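PDB 1NTH: monomethylamine methyltransferase MtmB1 from Methanosarcina barkeri, which catalyses the transfer of the methyl group of monomethylamine to the corrinoid cofactor of its partner protein MtmC, a step of methanogenesis from methylamine. Local coordinates for residues 139-144 / 184-189. Residues are numbered along the deposited sequence; the frame is centred on the assembly and turned at random. Where two conformers were deposited one is given.
Sequences VFMPVH and TRLIKN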
loop_
_atom_site.group_PDB
_atom_site.type_symbol
_atom_site.label_atom_id
_atom_site.label_comp_id
_atom_site.label_asym_id
_atom_site.label_seq_id
_atom_site.Cartn_x
_atom_site.Cartn_y
_atom_site.Cartn_z
ATOM N N VAL A 139 8.332 30.476 -6.782
ATOM C CA VAL A 139 9.543 30.027 -6.099
ATOM C C VAL A 139 9.188 29.181 -4.884
ATOM O O VAL A 139 10.021 28.966 -4.002
ATOM C CB VAL A 139 10.425 31.211 -5.628
ATOM C CG1 VAL A 139 10.994 31.947 -6.833
ATOM C CG2 VAL A 139 9.618 32.151 -4.748
ATOM N N PHE A 140 7.957 28.680 -4.844
ATOM C CA PHE A 140 7.532 27.879 -3.704
ATOM C C PHE A 140 8.432 26.665 -3.488
ATOM O O PHE A 140 8.874 26.409 -2.369
ATOM C CB PHE A 140 6.075 27.434 -3.862
ATOM C CG PHE A 140 5.391 27.157 -2.556
ATOM C CD1 PHE A 140 5.116 28.196 -1.669
ATOM C CD2 PHE A 140 5.047 25.858 -2.193
ATOM C CE1 PHE A 140 4.513 27.946 -0.440
ATOM C CE2 PHE A 140 4.443 25.596 -0.967
ATOM C CZ PHE A 140 4.175 26.640 -0.087
ATOM N N MET A 141 8.717 25.917 -4.548
ATOM C CA MET A 141 9.577 24.751 -4.388
ATOM C C MET A 141 11.027 25.123 -4.071
ATOM O O MET A 141 11.610 24.588 -3.132
ATOM C CB MET A 141 9.492 23.844 -5.623
ATOM C CG MET A 141 8.197 23.036 -5.660
ATOM S SD MET A 141 8.161 21.754 -6.930
ATOM C CE MET A 141 9.469 20.702 -6.365
ATOM N N PRO A 142 11.624 26.056 -4.836
ATOM C CA PRO A 142 13.012 26.445 -4.559
ATOM C C PRO A 142 13.219 26.909 -3.117
ATOM O O PRO A 142 14.186 26.525 -2.466
ATOM C CB PRO A 142 13.259 27.570 -5.561
ATOM C CG PRO A 142 12.426 27.156 -6.723
ATOM C CD PRO A 142 11.141 26.690 -6.075
ATOM N N VAL A 143 12.315 27.748 -2.619
ATOM C CA VAL A 143 12.439 28.238 -1.254
ATOM C C VAL A 143 12.459 27.091 -0.250
ATOM O O VAL A 143 13.296 27.061 0.652
ATOM C CB VAL A 143 11.288 29.202 -0.895
ATOM C CG1 VAL A 143 11.272 29.466 0.602
ATOM C CG2 VAL A 143 11.467 30.517 -1.651
ATOM N N HIS A 144 11.545 26.140 -0.394
ATOM C CA HIS A 144 11.536 25.034 0.548
ATOM C C HIS A 144 12.741 24.130 0.347
ATOM O O HIS A 144 13.247 23.538 1.303
ATOM C CB HIS A 144 10.227 24.251 0.451
ATOM C CG HIS A 144 9.055 24.995 1.010
ATOM N ND1 HIS A 144 8.350 25.928 0.281
ATOM C CD2 HIS A 144 8.514 24.998 2.251
ATOM C CE1 HIS A 144 7.424 26.476 1.051
ATOM N NE2 HIS A 144 7.503 25.929 2.251
ATOM N N THR A 184 1.667 20.918 0.531
ATOM C CA THR A 184 2.557 19.834 0.927
ATOM C C THR A 184 3.014 18.978 -0.247
ATOM O O THR A 184 4.129 18.456 -0.230
ATOM C CB THR A 184 1.908 18.954 2.014
ATOM O OG1 THR A 184 1.701 19.748 3.192
ATOM C CG2 THR A 184 2.814 17.780 2.379
ATOM N N ARG A 185 2.172 18.828 -1.267
ATOM C CA ARG A 185 2.577 18.043 -2.432
ATOM C C ARG A 185 3.820 18.682 -3.050
ATOM O O ARG A 185 4.784 17.991 -3.379
ATOM C CB ARG A 185 1.440 17.968 -3.458
ATOM C CG ARG A 185 0.382 16.934 -3.099
ATOM C CD ARG A 185 -0.846 17.000 -4.006
ATOM N NE ARG A 185 -1.706 15.835 -3.802
ATOM C CZ ARG A 185 -2.982 15.758 -4.171
ATOM N NH1 ARG A 185 -3.574 16.784 -4.767
ATOM N NH2 ARG A 185 -3.667 14.645 -3.938
ATOM N N LEU A 186 3.809 20.005 -3.191
ATOM C CA LEU A 186 4.960 20.706 -3.754
ATOM C C LEU A 186 6.174 20.635 -2.831
ATOM O O LEU A 186 7.304 20.450 -3.288
ATOM C CB LEU A 186 4.620 22.178 -4.013
ATOM C CG LEU A 186 3.594 22.477 -5.104
ATOM C CD1 LEU A 186 3.332 23.977 -5.159
ATOM C CD2 LEU A 186 4.112 21.971 -6.446
ATOM N N ILE A 187 5.944 20.794 -1.532
ATOM C CA ILE A 187 7.034 20.761 -0.567
ATOM C C ILE A 187 7.713 19.400 -0.518
ATOM O O ILE A 187 8.945 19.318 -0.466
ATOM C CB ILE A 187 6.539 21.182 0.831
ATOM C CG1 ILE A 187 6.191 22.674 0.802
ATOM C CG2 ILE A 187 7.605 20.898 1.884
ATOM C CD1 ILE A 187 5.487 23.180 2.049
ATOM N N LYS A 188 6.930 18.326 -0.551
ATOM C CA LYS A 188 7.551 17.015 -0.537
ATOM C C LYS A 188 8.284 16.785 -1.851
ATOM O O LYS A 188 9.264 16.045 -1.900
ATOM C CB LYS A 188 6.509 15.924 -0.252
ATOM C CG LYS A 188 6.067 15.968 1.205
ATOM C CD LYS A 188 5.144 14.827 1.589
ATOM C CE LYS A 188 4.840 14.897 3.083
ATOM N NZ LYS A 188 3.961 13.779 3.550
ATOM N N ASN A 189 7.832 17.442 -2.915
ATOM C CA ASN A 189 8.511 17.300 -4.201
ATOM C C ASN A 189 9.865 17.991 -4.134
ATOM O O ASN A 189 10.868 17.532 -4.708
ATOM C CB ASN A 189 7.660 17.985 -5.301
ATOM C CG ASN A 189 7.274 17.053 -6.445
ATOM O OD1 ASN A 189 8.146 16.557 -7.168
ATOM N ND2 ASN A 189 5.945 16.809 -6.617
#
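I187 lies over one face of the imidazole of H144. Its CG1 sits 3.6 Å from the H144 ring centroid, almost on the ring normal, a CH-pi contact. The end methyl CD1 runs on toward the ring rim, 3.4 Å from H144 NE2. I187 CG1 also meets F140 CE2, at 3.8 Å. L186 reaches the same phenyl ring, with CD1 3.9 Å from F140 CD2. The M141 side chain crosses that of L186 at about a right angle, its CG 4.0 Å from L186 CB. A bend at chi3 (64°) brings the M141 methyl CE to N189 CB, 3.4 Å away. The contact joins helices 140-148 and 174-193 of this TIM-barrel enzyme. The two short segments cross at -51°, with axes 8.7 Å apart, and they meet mainly through side-chain carbons and the H144 ring. H144 is fixed from within its own helix: ND1 donates a nearly straight bond (175°) to F140 O, which lies in the ring plane. NE2 bonds to the backbone N of G159, so both ring nitrogens are engaged. A leucine in place of H144 would probably leave F140 O and G159 N without these side-chain partners and I187 without a flat face to lie on. M161 of strand 160-161 packs on F140 and L186. M141 and L186 also touch L186 and M141, respectively, of a second subunit.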